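Local coordinates for probable adhesion protein (Pseudomonas aeruginosa PAO1, PDB 6RU4) that probably captures ferrous iron for transport as a periplasmic solute-binding protein, and also binds manganese(II), at residues A[11-16]-A[111-116]; A[107-112]-A[180-185]; A[175-180]-A[248-253]. One frame throughout, in Å; residues are numbered along the deposited sequence.

Contact 1 (A[11-16]-A[111-116]). With MN (manganese (II) ion), chain E.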
ATOM      1  N   ILE A  11       7.958  -5.055  11.571  1.00 42.70           N
ATOM      2  CA  ILE A  11       7.140  -4.514  10.466  1.00 40.27           C
ATOM      3  C   ILE A  11       7.466  -5.285   9.181  1.00 45.82           C
ATOM      4  O   ILE A  11       8.551  -5.860   9.081  1.00 48.63           O
ATOM      5  CB  ILE A  11       7.174  -2.962  10.308  1.00 41.82           C
ATOM      6  CG1 ILE A  11       8.589  -2.406  10.018  1.00 41.37           C
ATOM      7  CG2 ILE A  11       6.536  -2.258  11.500  1.00 41.41           C
ATOM      8  CD1 ILE A  11       8.919  -2.200   8.467  1.00 37.53           C
ATOM      9  N   THR A  12       6.536  -5.324   8.216  1.00 41.52           N
ATOM     10  CA  THR A  12       6.687  -6.086   6.959  1.00 40.53           C
ATOM     11  C   THR A  12       6.931  -5.208   5.729  1.00 44.38           C
ATOM     12  O   THR A  12       7.868  -5.471   4.971  1.00 46.32           O
ATOM     13  CB  THR A  12       5.484  -7.005   6.768  1.00 48.46           C
ATOM     14  OG1 THR A  12       4.290  -6.203   6.643  1.00 49.39           O
ATOM     15  CG2 THR A  12       5.322  -7.997   7.928  1.00 48.73           C
ATOM     16  N   LEU A  13       6.091  -4.168   5.538  1.00 38.28           N
ATOM     17  CA  LEU A  13       6.127  -3.223   4.414  1.00 36.92           C
ATOM     18  C   LEU A  13       6.529  -1.832   4.887  1.00 42.62           C
ATOM     19  O   LEU A  13       6.239  -1.491   6.027  1.00 41.89           O
ATOM     20  CB  LEU A  13       4.734  -3.171   3.710  1.00 35.98           C
ATOM     21  CG  LEU A  13       4.082  -4.538   3.325  1.00 39.32           C
ATOM     22  CD1 LEU A  13       2.604  -4.477   3.338  1.00 38.07           C
ATOM     23  CD2 LEU A  13       4.577  -5.065   2.026  1.00 41.81           C
ATOM     24  N   HIS A  14       7.170  -1.013   4.000  1.00 42.80           N
ATOM     25  CA  HIS A  14       7.586   0.382   4.285  1.00 42.85           C
ATOM     26  C   HIS A  14       6.463   1.249   4.884  1.00 49.59           C
ATOM     27  O   HIS A  14       6.765   1.918   5.869  1.00 53.37           O
ATOM     28  CB  HIS A  14       8.203   1.109   3.058  1.00 43.30           C
ATOM     29  CG  HIS A  14       9.468   0.514   2.519  1.00 45.89           C
ATOM     30  ND1 HIS A  14       9.479  -0.728   1.894  1.00 47.26           N
ATOM     31  CD2 HIS A  14      10.716   1.024   2.488  1.00 46.67           C
ATOM     32  CE1 HIS A  14      10.737  -0.936   1.532  1.00 46.33           C
ATOM     33  NE2 HIS A  14      11.517   0.082   1.885  1.00 46.88           N
ATOM     34  N   PRO A  15       5.185   1.272   4.402  1.00 45.57           N
ATOM     35  CA  PRO A  15       4.179   2.153   5.043  1.00 45.58           C
ATOM     36  C   PRO A  15       3.971   1.875   6.527  1.00 48.95           C
ATOM     37  O   PRO A  15       3.669   2.794   7.282  1.00 49.13           O
ATOM     38  CB  PRO A  15       2.897   1.872   4.243  1.00 46.90           C
ATOM     39  CG  PRO A  15       3.361   1.357   2.926  1.00 50.83           C
ATOM     40  CD  PRO A  15       4.584   0.551   3.257  1.00 46.76           C
ATOM     41  N   TYR A  16       4.161   0.616   6.943  1.00 44.72           N
ATOM     42  CA  TYR A  16       3.978   0.194   8.327  1.00 45.13           C
ATOM     43  C   TYR A  16       5.119   0.655   9.224  1.00 49.59           C
ATOM     44  O   TYR A  16       4.886   0.918  10.401  1.00 48.85           O
ATOM     45  CB  TYR A  16       3.712  -1.324   8.420  1.00 45.87           C
ATOM     46  CG  TYR A  16       2.397  -1.701   7.774  1.00 45.09           C
ATOM     47  CD1 TYR A  16       1.210  -1.645   8.490  1.00 46.81           C
ATOM     48  CD2 TYR A  16       2.325  -1.994   6.413  1.00 44.58           C
ATOM     49  CE1 TYR A  16      -0.015  -1.926   7.882  1.00 46.72           C
ATOM     50  CE2 TYR A  16       1.105  -2.265   5.795  1.00 44.41           C
ATOM     51  CZ  TYR A  16      -0.059  -2.235   6.534  1.00 43.90           C
ATOM     52  OH  TYR A  16      -1.240  -2.550   5.923  1.00 37.31           O
ATOM     53  N   HIS A 111      -4.095  -3.441  -0.377  1.00 37.22           N
ATOM     54  CA  HIS A 111      -3.440  -2.127  -0.410  1.00 35.50           C
ATOM     55  C   HIS A 111      -4.159  -1.039   0.323  1.00 42.28           C
ATOM     56  O   HIS A 111      -4.231   0.095  -0.166  1.00 42.94           O
ATOM     57  CB  HIS A 111      -3.188  -1.705  -1.861  1.00 35.43           C
ATOM     58  CG  HIS A 111      -2.436  -2.738  -2.637  1.00 38.10           C
ATOM     59  ND1 HIS A 111      -3.071  -3.847  -3.163  1.00 39.88           N
ATOM     60  CD2 HIS A 111      -1.119  -2.814  -2.907  1.00 39.60           C
ATOM     61  CE1 HIS A 111      -2.142  -4.524  -3.790  1.00 39.90           C
ATOM     62  NE2 HIS A 111      -0.946  -3.923  -3.683  1.00 40.20           N
ATOM     63  N   THR A 112      -4.623  -1.353   1.549  1.00 40.06           N
ATOM     64  CA  THR A 112      -5.341  -0.425   2.423  1.00 39.59           C
ATOM     65  C   THR A 112      -4.429   0.718   2.784  1.00 45.18           C
ATOM     66  O   THR A 112      -4.861   1.867   2.860  1.00 46.82           O
ATOM     67  CB  THR A 112      -5.813  -1.165   3.633  1.00 44.22           C
ATOM     68  OG1 THR A 112      -4.682  -1.818   4.190  1.00 45.29           O
ATOM     69  CG2 THR A 112      -6.886  -2.200   3.306  1.00 41.09           C
ATOM     70  N   PHE A 113      -3.142   0.393   2.935  1.00 41.17           N
ATOM     71  CA  PHE A 113      -2.077   1.329   3.219  1.00 40.19           C
ATOM     72  C   PHE A 113      -1.921   2.451   2.141  1.00 48.58           C
ATOM     73  O   PHE A 113      -1.237   3.424   2.424  1.00 49.75           O
ATOM     74  CB  PHE A 113      -0.762   0.586   3.476  1.00 39.03           C
ATOM     75  CG  PHE A 113      -0.343  -0.394   2.414  1.00 39.17           C
ATOM     76  CD1 PHE A 113       0.377   0.032   1.292  1.00 39.77           C
ATOM     77  CD2 PHE A 113      -0.532  -1.768   2.596  1.00 39.83           C
ATOM     78  CE1 PHE A 113       0.814  -0.890   0.324  1.00 38.66           C
ATOM     79  CE2 PHE A 113      -0.060  -2.693   1.646  1.00 39.97           C
ATOM     80  CZ  PHE A 113       0.615  -2.246   0.520  1.00 37.25           C
ATOM     81  N   LEU A 114      -2.580   2.358   0.957  1.00 45.33           N
ATOM     82  CA  LEU A 114      -2.472   3.410  -0.065  1.00 46.56           C
ATOM     83  C   LEU A 114      -3.680   4.358  -0.063  1.00 53.70           C
ATOM     84  O   LEU A 114      -3.881   5.123  -1.006  1.00 56.13           O
ATOM     85  CB  LEU A 114      -2.170   2.851  -1.472  1.00 46.26           C
ATOM     86  CG  LEU A 114      -0.740   2.304  -1.666  1.00 49.92           C
ATOM     87  CD1 LEU A 114      -0.598   1.614  -2.968  1.00 48.56           C
ATOM     88  CD2 LEU A 114       0.291   3.408  -1.573  1.00 52.86           C
ATOM     89  N   SER A 115      -4.417   4.355   1.051  1.00 49.28           N
ATOM     90  CA  SER A 115      -5.579   5.171   1.366  1.00 49.43           C
ATOM     91  C   SER A 115      -5.177   6.090   2.511  1.00 56.79           C
ATOM     92  O   SER A 115      -4.411   5.666   3.372  1.00 58.19           O
ATOM     93  CB  SER A 115      -6.690   4.263   1.871  1.00 51.69           C
ATOM     94  OG  SER A 115      -7.728   4.963   2.534  1.00 64.11           O
ATOM     95  N   ILE A 116      -5.689   7.326   2.558  1.00 53.04           N
ATOM     96  CA  ILE A 116      -5.378   8.205   3.689  1.00 52.82           C
ATOM     97  C   ILE A 116      -6.264   7.807   4.878  1.00 58.91           C
ATOM     98  O   ILE A 116      -5.751   7.649   5.981  1.00 58.80           O
ATOM     99  CB  ILE A 116      -5.453   9.718   3.334  1.00 55.91           C
ATOM    100  CG1 ILE A 116      -4.365  10.136   2.272  1.00 54.63           C
ATOM    101  CG2 ILE A 116      -5.424  10.607   4.595  1.00 57.59           C
ATOM    102  CD1 ILE A 116      -2.891  10.310   2.753  1.00 54.40           C
TER
HETATM  103 MN    MN E 401       1.037  -4.767  -4.367  1.00 43.00          MN
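F113 presents its ring to segment 11-16 because CG lies between its own backbone N and carbonyl carbon (chi1 53°), and Y16 brings its phenol across the edge of that ring with CG anti to the carbonyl carbon (chi1 -66°). Three side chains then gather round the phenyl group, which has 88 Å² buried by the contact, more than any other residue in it. The P15 pyrrolidine approaches one ortho carbon, with P15 CG 3.7 Å from F113 CD1. L13 crosses the phenylalanine at about a right angle and sets CD1 3.6 Å from F113 CE2. Both come in obliquely to the ring. At the ring's edge, near its plane, lies the tyrosine hydroxyl, with Y16 OH 3.5 Å from F113 CD2, while Y16 CE2 touches the same carbon. The two ring centroids are 5.8 Å apart and their planes stand at 75°, an oblique pairing. Over one face of F113, H111 CA lies 4.0 Å above the plane, toward the rim, so the phenyl group lies back against the backbone of its own loop.

Polar ends are served from outside. N62 is the hydrogen-bond partner of the tyrosine hydroxyl, and N88 that of the T112 side chain. Two residues before F113, H111 binds manganese through NE2 at 2.3 Å, and the F113 side chain also comes within about 4 Å of the side chains of the metal-binding residues H66 and H250. The chemistry is therefore that of an apolar second shell: carbon contacts join the start of helix 14-24 to the loop carrying one metal ligand, and the buried hydroxyls hold partners beyond the two segments.

Contact 2 (A[107-112]-A[180-185]). With MN (manganese (II) ion), chain E.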
ATOM      1  N   VAL A 107     -11.273 -12.053  -4.376  1.00 75.29           N
ATOM      2  CA  VAL A 107     -10.529 -11.868  -3.129  1.00 72.44           C
ATOM      3  C   VAL A 107     -10.563 -10.407  -2.668  1.00 69.12           C
ATOM      4  O   VAL A 107     -11.252  -9.583  -3.266  1.00 67.27           O
ATOM      5  CB  VAL A 107      -9.059 -12.363  -3.279  1.00 76.25           C
ATOM      6  CG1 VAL A 107      -8.996 -13.854  -3.597  1.00 77.93           C
ATOM      7  CG2 VAL A 107      -8.298 -11.541  -4.311  1.00 74.55           C
ATOM      8  N   VAL A 108      -9.764 -10.091  -1.637  1.00 62.55           N
ATOM      9  CA  VAL A 108      -9.646  -8.748  -1.089  1.00 60.27           C
ATOM     10  C   VAL A 108      -8.386  -8.021  -1.595  1.00 59.76           C
ATOM     11  O   VAL A 108      -7.321  -8.634  -1.729  1.00 59.97           O
ATOM     12  CB  VAL A 108      -9.750  -8.804   0.462  1.00 64.14           C
ATOM     13  CG1 VAL A 108      -8.912  -7.723   1.149  1.00 63.08           C
ATOM     14  CG2 VAL A 108     -11.211  -8.725   0.898  1.00 64.67           C
ATOM     15  N   ASN A 109      -8.531  -6.700  -1.860  1.00 51.84           N
ATOM     16  CA  ASN A 109      -7.450  -5.802  -2.232  1.00 48.81           C
ATOM     17  C   ASN A 109      -6.651  -5.509  -0.938  1.00 51.02           C
ATOM     18  O   ASN A 109      -7.211  -4.914  -0.008  1.00 51.24           O
ATOM     19  CB  ASN A 109      -7.999  -4.498  -2.832  1.00 44.30           C
ATOM     20  CG  ASN A 109      -6.927  -3.649  -3.502  1.00 57.92           C
ATOM     21  OD1 ASN A 109      -5.749  -3.742  -3.188  1.00 47.23           O
ATOM     22  ND2 ASN A 109      -7.299  -2.798  -4.441  1.00 47.13           N
ATOM     23  N   PRO A 110      -5.359  -5.919  -0.835  1.00 44.53           N
ATOM     24  CA  PRO A 110      -4.621  -5.699   0.420  1.00 42.70           C
ATOM     25  C   PRO A 110      -3.958  -4.339   0.593  1.00 44.33           C
ATOM     26  O   PRO A 110      -3.332  -4.107   1.622  1.00 47.18           O
ATOM     27  CB  PRO A 110      -3.573  -6.822   0.406  1.00 44.55           C
ATOM     28  CG  PRO A 110      -3.749  -7.560  -0.927  1.00 49.49           C
ATOM     29  CD  PRO A 110      -4.535  -6.673  -1.801  1.00 45.31           C
ATOM     30  N   HIS A 111      -4.095  -3.441  -0.377  1.00 37.22           N
ATOM     31  CA  HIS A 111      -3.440  -2.127  -0.410  1.00 35.50           C
ATOM     32  C   HIS A 111      -4.159  -1.039   0.323  1.00 42.28           C
ATOM     33  O   HIS A 111      -4.231   0.095  -0.166  1.00 42.94           O
ATOM     34  CB  HIS A 111      -3.188  -1.705  -1.861  1.00 35.43           C
ATOM     35  CG  HIS A 111      -2.436  -2.738  -2.637  1.00 38.10           C
ATOM     36  ND1 HIS A 111      -3.071  -3.847  -3.163  1.00 39.88           N
ATOM     37  CD2 HIS A 111      -1.119  -2.814  -2.907  1.00 39.60           C
ATOM     38  CE1 HIS A 111      -2.142  -4.524  -3.790  1.00 39.90           C
ATOM     39  NE2 HIS A 111      -0.946  -3.923  -3.683  1.00 40.20           N
ATOM     40  N   THR A 112      -4.623  -1.353   1.549  1.00 40.06           N
ATOM     41  CA  THR A 112      -5.341  -0.425   2.423  1.00 39.59           C
ATOM     42  C   THR A 112      -4.429   0.718   2.784  1.00 45.18           C
ATOM     43  O   THR A 112      -4.861   1.867   2.860  1.00 46.82           O
ATOM     44  CB  THR A 112      -5.813  -1.165   3.633  1.00 44.22           C
ATOM     45  OG1 THR A 112      -4.682  -1.818   4.190  1.00 45.29           O
ATOM     46  CG2 THR A 112      -6.886  -2.200   3.306  1.00 41.09           C
ATOM     47  N   TYR A 180      -4.088   0.911  -6.374  1.00 43.32           N
ATOM     48  CA  TYR A 180      -4.590   2.267  -6.188  1.00 43.78           C
ATOM     49  C   TYR A 180      -6.112   2.464  -6.107  1.00 46.48           C
ATOM     50  O   TYR A 180      -6.578   3.606  -6.072  1.00 43.40           O
ATOM     51  CB  TYR A 180      -3.973   3.142  -7.282  1.00 45.12           C
ATOM     52  CG  TYR A 180      -2.473   2.955  -7.325  1.00 46.58           C
ATOM     53  CD1 TYR A 180      -1.667   3.422  -6.296  1.00 48.44           C
ATOM     54  CD2 TYR A 180      -1.872   2.211  -8.337  1.00 48.33           C
ATOM     55  CE1 TYR A 180      -0.289   3.208  -6.301  1.00 50.00           C
ATOM     56  CE2 TYR A 180      -0.491   1.994  -8.356  1.00 49.74           C
ATOM     57  CZ  TYR A 180       0.296   2.498  -7.335  1.00 58.37           C
ATOM     58  OH  TYR A 180       1.657   2.319  -7.346  1.00 62.54           O
ATOM     59  N   ASP A 181      -6.851   1.365  -5.926  1.00 45.27           N
ATOM     60  CA  ASP A 181      -8.301   1.350  -5.785  1.00 45.74           C
ATOM     61  C   ASP A 181      -8.758   2.152  -4.559  1.00 51.32           C
ATOM     62  O   ASP A 181      -9.750   2.887  -4.659  1.00 54.29           O
ATOM     63  CB  ASP A 181      -8.829  -0.102  -5.780  1.00 47.95           C
ATOM     64  CG  ASP A 181      -8.625  -0.837  -7.109  1.00 62.84           C
ATOM     65  OD1 ASP A 181      -7.506  -1.367  -7.341  1.00 65.37           O
ATOM     66  OD2 ASP A 181      -9.578  -0.883  -7.918  1.00 66.40           O
ATOM     67  N   TYR A 182      -8.006   2.073  -3.438  1.00 45.30           N
ATOM     68  CA  TYR A 182      -8.278   2.818  -2.203  1.00 44.95           C
ATOM     69  C   TYR A 182      -7.917   4.321  -2.335  1.00 49.11           C
ATOM     70  O   TYR A 182      -8.654   5.176  -1.850  1.00 47.50           O
ATOM     71  CB  TYR A 182      -7.516   2.202  -1.023  1.00 44.62           C
ATOM     72  CG  TYR A 182      -7.962   0.810  -0.629  1.00 44.70           C
ATOM     73  CD1 TYR A 182      -8.995   0.616   0.290  1.00 46.34           C
ATOM     74  CD2 TYR A 182      -7.297  -0.316  -1.109  1.00 44.34           C
ATOM     75  CE1 TYR A 182      -9.370  -0.670   0.697  1.00 44.80           C
ATOM     76  CE2 TYR A 182      -7.663  -1.600  -0.707  1.00 44.35           C
ATOM     77  CZ  TYR A 182      -8.700  -1.772   0.192  1.00 49.90           C
ATOM     78  OH  TYR A 182      -9.046  -3.042   0.567  1.00 55.22           O
ATOM     79  N   LEU A 183      -6.768   4.619  -2.969  1.00 47.98           N
ATOM     80  CA  LEU A 183      -6.250   5.958  -3.249  1.00 49.62           C
ATOM     81  C   LEU A 183      -7.245   6.719  -4.125  1.00 56.42           C
ATOM     82  O   LEU A 183      -7.565   7.872  -3.824  1.00 60.01           O
ATOM     83  CB  LEU A 183      -4.912   5.838  -4.005  1.00 50.03           C
ATOM     84  CG  LEU A 183      -3.890   7.004  -3.944  1.00 56.92           C
ATOM     85  CD1 LEU A 183      -2.572   6.552  -4.507  1.00 57.50           C
ATOM     86  CD2 LEU A 183      -4.313   8.214  -4.804  1.00 60.86           C
ATOM     87  N   LEU A 184      -7.728   6.083  -5.217  1.00 50.13           N
ATOM     88  CA  LEU A 184      -8.640   6.708  -6.178  1.00 48.87           C
ATOM     89  C   LEU A 184     -10.039   6.932  -5.636  1.00 51.25           C
ATOM     90  O   LEU A 184     -10.708   7.875  -6.060  1.00 50.81           O
ATOM     91  CB  LEU A 184      -8.654   5.940  -7.505  1.00 48.01           C
ATOM     92  CG  LEU A 184      -7.544   6.387  -8.457  1.00 51.99           C
ATOM     93  CD1 LEU A 184      -6.780   5.225  -9.000  1.00 51.71           C
ATOM     94  CD2 LEU A 184      -8.088   7.252  -9.556  1.00 56.44           C
ATOM     95  N   ARG A 185     -10.450   6.112  -4.664  1.00 48.27           N
ATOM     96  CA  ARG A 185     -11.717   6.231  -3.942  1.00 49.30           C
ATOM     97  C   ARG A 185     -11.736   7.520  -3.104  1.00 52.00           C
ATOM     98  O   ARG A 185     -12.819   8.010  -2.796  1.00 55.52           O
ATOM     99  CB  ARG A 185     -11.966   4.998  -3.047  1.00 50.47           C
ATOM    100  CG  ARG A 185     -13.416   4.579  -3.037  1.00 61.53           C
ATOM    101  CD  ARG A 185     -13.638   3.243  -2.364  1.00 78.33           C
ATOM    102  NE  ARG A 185     -15.053   2.875  -2.366  1.00 95.61           N
ATOM    103  CZ  ARG A 185     -15.902   3.129  -1.370  1.00114.26           C
ATOM    104  NH1 ARG A 185     -15.481   3.731  -0.262  1.00 96.92           N
ATOM    105  NH2 ARG A 185     -17.177   2.775  -1.472  1.00106.83           N
TER
HETATM  106 MN    MN E 401       1.037  -4.767  -4.367  1.00 43.00          MN
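Y182, N109 and T112 lose most surface here, and the tyrosine is the centre, its ring reaching from helix 181-184 into loop 107-112. Its hydroxyl donates to the backbone: Y182 OH lies 2.7 Å from N109 O, an acceptor close to the ring plane. L94 N supplies a second bond to the same hydroxyl.

T112 covers one face. T112 CA stands 4.0 Å from the Y182 ring centroid and only 8° off the normal, a CH-pi contact, while T112 CG2 runs alongside to 3.6 Å from Y182 OH.

N109 runs antiparallel to the tyrosine side chain, its CG 3.5 Å from Y182 CE2. With CG anti to its backbone N (chi1 -168°), the amide oxygen is directed to H111. N109 OD1 accepts H111 N at 3.3 Å, an Asx turn, and H111 ND1 at 2.7 Å, the latter nearly along the C=O axis (165°) and in the imidazole plane.

N109 is thus a second-shell residue: a proton on H111 ND1 leaves NE2 for manganese, and packing against the tyrosine is consistent with that amide being kept in position.

Contact 3 (A[175-180]-A[248-253]). With MN (manganese (II) ion), chain E.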
ATOM      1  N   THR A 175      -4.771   1.040 -14.197  1.00 50.15           N
ATOM      2  CA  THR A 175      -3.494   0.955 -13.476  1.00 49.37           C
ATOM      3  C   THR A 175      -2.807  -0.331 -13.916  1.00 53.95           C
ATOM      4  O   THR A 175      -3.501  -1.246 -14.367  1.00 55.48           O
ATOM      5  CB  THR A 175      -3.675   1.056 -11.938  1.00 47.71           C
ATOM      6  OG1 THR A 175      -4.107  -0.196 -11.434  1.00 47.28           O
ATOM      7  CG2 THR A 175      -4.643   2.175 -11.496  1.00 41.89           C
ATOM      8  N   ILE A 176      -1.461  -0.411 -13.821  1.00 48.44           N
ATOM      9  CA  ILE A 176      -0.736  -1.644 -14.185  1.00 46.60           C
ATOM     10  C   ILE A 176      -0.980  -2.649 -13.047  1.00 45.92           C
ATOM     11  O   ILE A 176      -1.547  -3.713 -13.274  1.00 44.32           O
ATOM     12  CB  ILE A 176       0.792  -1.360 -14.429  1.00 49.28           C
ATOM     13  CG1 ILE A 176       1.033  -0.496 -15.706  1.00 49.22           C
ATOM     14  CG2 ILE A 176       1.666  -2.641 -14.416  1.00 48.85           C
ATOM     15  CD1 ILE A 176       0.532  -1.019 -17.022  1.00 50.13           C
ATOM     16  N   HIS A 177      -0.614  -2.230 -11.827  1.00 41.05           N
ATOM     17  CA  HIS A 177      -0.673  -2.921 -10.545  1.00 41.17           C
ATOM     18  C   HIS A 177      -1.953  -2.483  -9.828  1.00 46.64           C
ATOM     19  O   HIS A 177      -2.244  -1.293  -9.817  1.00 46.25           O
ATOM     20  CB  HIS A 177       0.574  -2.507  -9.713  1.00 41.68           C
ATOM     21  CG  HIS A 177       0.883  -3.403  -8.560  1.00 44.56           C
ATOM     22  ND1 HIS A 177       1.719  -4.504  -8.701  1.00 46.79           N
ATOM     23  CD2 HIS A 177       0.480  -3.323  -7.274  1.00 45.13           C
ATOM     24  CE1 HIS A 177       1.753  -5.077  -7.515  1.00 45.56           C
ATOM     25  NE2 HIS A 177       1.028  -4.398  -6.618  1.00 44.89           N
ATOM     26  N   GLY A 178      -2.696  -3.435  -9.248  1.00 44.37           N
ATOM     27  CA  GLY A 178      -3.956  -3.181  -8.548  1.00 43.75           C
ATOM     28  C   GLY A 178      -3.829  -2.657  -7.140  1.00 48.10           C
ATOM     29  O   GLY A 178      -4.525  -3.119  -6.238  1.00 48.70           O
ATOM     30  N   ALA A 179      -2.980  -1.659  -6.955  1.00 44.71           N
ATOM     31  CA  ALA A 179      -2.700  -1.026  -5.671  1.00 44.38           C
ATOM     32  C   ALA A 179      -3.488   0.276  -5.359  1.00 48.33           C
ATOM     33  O   ALA A 179      -3.510   0.718  -4.196  1.00 49.00           O
ATOM     34  CB  ALA A 179      -1.208  -0.718  -5.608  1.00 44.91           C
ATOM     35  N   TYR A 180      -4.088   0.911  -6.374  1.00 43.32           N
ATOM     36  CA  TYR A 180      -4.590   2.267  -6.188  1.00 43.78           C
ATOM     37  C   TYR A 180      -6.112   2.464  -6.107  1.00 46.48           C
ATOM     38  O   TYR A 180      -6.578   3.606  -6.072  1.00 43.40           O
ATOM     39  CB  TYR A 180      -3.973   3.142  -7.282  1.00 45.12           C
ATOM     40  CG  TYR A 180      -2.473   2.955  -7.325  1.00 46.58           C
ATOM     41  CD1 TYR A 180      -1.667   3.422  -6.296  1.00 48.44           C
ATOM     42  CD2 TYR A 180      -1.872   2.211  -8.337  1.00 48.33           C
ATOM     43  CE1 TYR A 180      -0.289   3.208  -6.301  1.00 50.00           C
ATOM     44  CE2 TYR A 180      -0.491   1.994  -8.356  1.00 49.74           C
ATOM     45  CZ  TYR A 180       0.296   2.498  -7.335  1.00 58.37           C
ATOM     46  OH  TYR A 180       1.657   2.319  -7.346  1.00 62.54           O
ATOM     47  N   LEU A 248       2.783   6.044 -10.251  1.00 44.49           N
ATOM     48  CA  LEU A 248       2.551   6.149  -8.817  1.00 42.51           C
ATOM     49  C   LEU A 248       3.506   5.256  -8.040  1.00 44.88           C
ATOM     50  O   LEU A 248       4.086   4.324  -8.584  1.00 41.15           O
ATOM     51  CB  LEU A 248       1.075   5.877  -8.430  1.00 41.07           C
ATOM     52  CG  LEU A 248      -0.007   6.781  -9.015  1.00 44.92           C
ATOM     53  CD1 LEU A 248      -1.370   6.274  -8.631  1.00 43.90           C
ATOM     54  CD2 LEU A 248       0.163   8.244  -8.593  1.00 43.44           C
ATOM     55  N   SER A 249       3.664   5.579  -6.759  1.00 44.84           N
ATOM     56  CA  SER A 249       4.495   4.884  -5.792  1.00 44.55           C
ATOM     57  C   SER A 249       3.655   3.942  -4.940  1.00 47.89           C
ATOM     58  O   SER A 249       2.622   4.345  -4.394  1.00 47.51           O
ATOM     59  CB  SER A 249       5.174   5.903  -4.894  1.00 48.32           C
ATOM     60  OG  SER A 249       6.000   5.232  -3.965  1.00 59.63           O
ATOM     61  N   HIS A 250       4.122   2.688  -4.814  1.00 44.12           N
ATOM     62  CA  HIS A 250       3.518   1.628  -4.006  1.00 43.08           C
ATOM     63  C   HIS A 250       4.099   1.722  -2.576  1.00 51.30           C
ATOM     64  O   HIS A 250       3.590   1.065  -1.658  1.00 51.94           O
ATOM     65  CB  HIS A 250       3.830   0.269  -4.665  1.00 43.02           C
ATOM     66  CG  HIS A 250       3.139  -0.952  -4.112  1.00 44.70           C
ATOM     67  ND1 HIS A 250       3.388  -1.409  -2.833  1.00 45.30           N
ATOM     68  CD2 HIS A 250       2.358  -1.855  -4.744  1.00 45.91           C
ATOM     69  CE1 HIS A 250       2.726  -2.542  -2.709  1.00 44.07           C
ATOM     70  NE2 HIS A 250       2.084  -2.852  -3.825  1.00 44.95           N
ATOM     71  N   ILE A 251       5.121   2.604  -2.376  1.00 50.16           N
ATOM     72  CA  ILE A 251       5.837   2.859  -1.105  1.00 50.34           C
ATOM     73  C   ILE A 251       6.491   1.518  -0.659  1.00 53.39           C
ATOM     74  O   ILE A 251       6.181   1.002   0.397  1.00 53.35           O
ATOM     75  CB  ILE A 251       4.932   3.598  -0.020  1.00 53.34           C
ATOM     76  CG1 ILE A 251       4.179   4.822  -0.641  1.00 53.33           C
ATOM     77  CG2 ILE A 251       5.751   4.051   1.218  1.00 55.71           C
ATOM     78  CD1 ILE A 251       2.966   5.368   0.136  1.00 60.18           C
ATOM     79  N   SER A 252       7.355   0.928  -1.509  1.00 51.05           N
ATOM     80  CA  SER A 252       8.005  -0.389  -1.300  1.00 51.10           C
ATOM     81  C   SER A 252       9.493  -0.411  -1.733  1.00 58.86           C
ATOM     82  O   SER A 252      10.158  -1.460  -1.701  1.00 58.25           O
ATOM     83  CB  SER A 252       7.246  -1.480  -2.056  1.00 52.19           C
ATOM     84  OG  SER A 252       7.511  -1.444  -3.453  1.00 61.85           O
ATOM     85  N   TYR A 253       9.992   0.719  -2.191  1.00 58.77           N
ATOM     86  CA  TYR A 253      11.377   0.721  -2.614  1.00 61.90           C
ATOM     87  C   TYR A 253      12.218   1.682  -1.797  1.00 65.21           C
ATOM     88  O   TYR A 253      11.758   2.773  -1.485  1.00 63.43           O
ATOM     89  CB  TYR A 253      11.534   0.957  -4.140  1.00 65.44           C
ATOM     90  CG  TYR A 253      12.984   1.109  -4.533  1.00 71.74           C
ATOM     91  CD1 TYR A 253      13.848   0.011  -4.518  1.00 75.67           C
ATOM     92  CD2 TYR A 253      13.538   2.370  -4.738  1.00 73.99           C
ATOM     93  CE1 TYR A 253      15.218   0.163  -4.743  1.00 79.74           C
ATOM     94  CE2 TYR A 253      14.902   2.534  -4.962  1.00 77.24           C
ATOM     95  CZ  TYR A 253      15.736   1.426  -4.977  1.00 90.24           C
ATOM     96  OH  TYR A 253      17.076   1.597  -5.223  1.00 99.41           O
TER
HETATM   97 MN    MN E 401       1.037  -4.767  -4.367  1.00 43.00          MN
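Metal ligation joins the two loops most directly: H177 NE2 binds manganese at 2.3 Å and H250 NE2 at 2.2 Å. Both histidines carry CG anti to the backbone N (chi1 -171° in H250), which extends the imidazoles to a common ion. H177 NE2 and H250 NE2 come within 3.4 Å of each other because they share the metal, without a hydrogen bond. The rings meet obliquely with planes at 73°, and H177 CD2 lies at the edge of the H250 ring. H41, H66, H111 and H199 complete the six-histidine site.

Apolar packing centres on the phenol of Y180, gripped from both faces. L248 CD1 makes a CH-pi contact on one side, 3.8 Å from the Y180 centroid and 16° off the ring normal, and L248 CB reaches Y180 CZ at 3.6 Å. On the opposite face A179 CB stands 3.8 Å above the centre of the Y180 ring. That methyl also touches H250 CD2, so it is wedged between the tyrosine and a metal ligand.

Polar bonds run within each loop or to residues beyond them. T175 OG1 donates to H177 O over 2.7 Å, tying the strand end to the ligand's backbone. S249 OG accepts I251 N at 3.2 Å, an ST turn that spans H250, and bonds to E264 as well. Y180 OH has its partner in E226.

In the fold, both loops leave parallel strands of one sheet, 173-175 and 244-248, separated by strand 222-226, whose E226 touches both histidines. Helix 260-277 backs L248 through N268 and T271, and Y180 leads directly into helix 181-184.

Overall arrangement
From the N terminus, contact 1 ties the end of strand 7-11 and the start of helix 14-24 to the loop before helix 117-133, enclosing the rest of the first four-stranded parallel sheet. Contact 2 opens on that same loop, sharing H111 and T112, and reaches across to helix 181-184 beside the second sheet. Contact 3 opens at 175-180, before contact 2 has closed, and ends at 248-253: the two cross and share Y180. Contacts 1 and 3 follow in series, one for each sheet, and contact 2 links them. All three hold ligands of a single manganese, where H111 NE2 and H250 NE2 lie 3.2 Å apart.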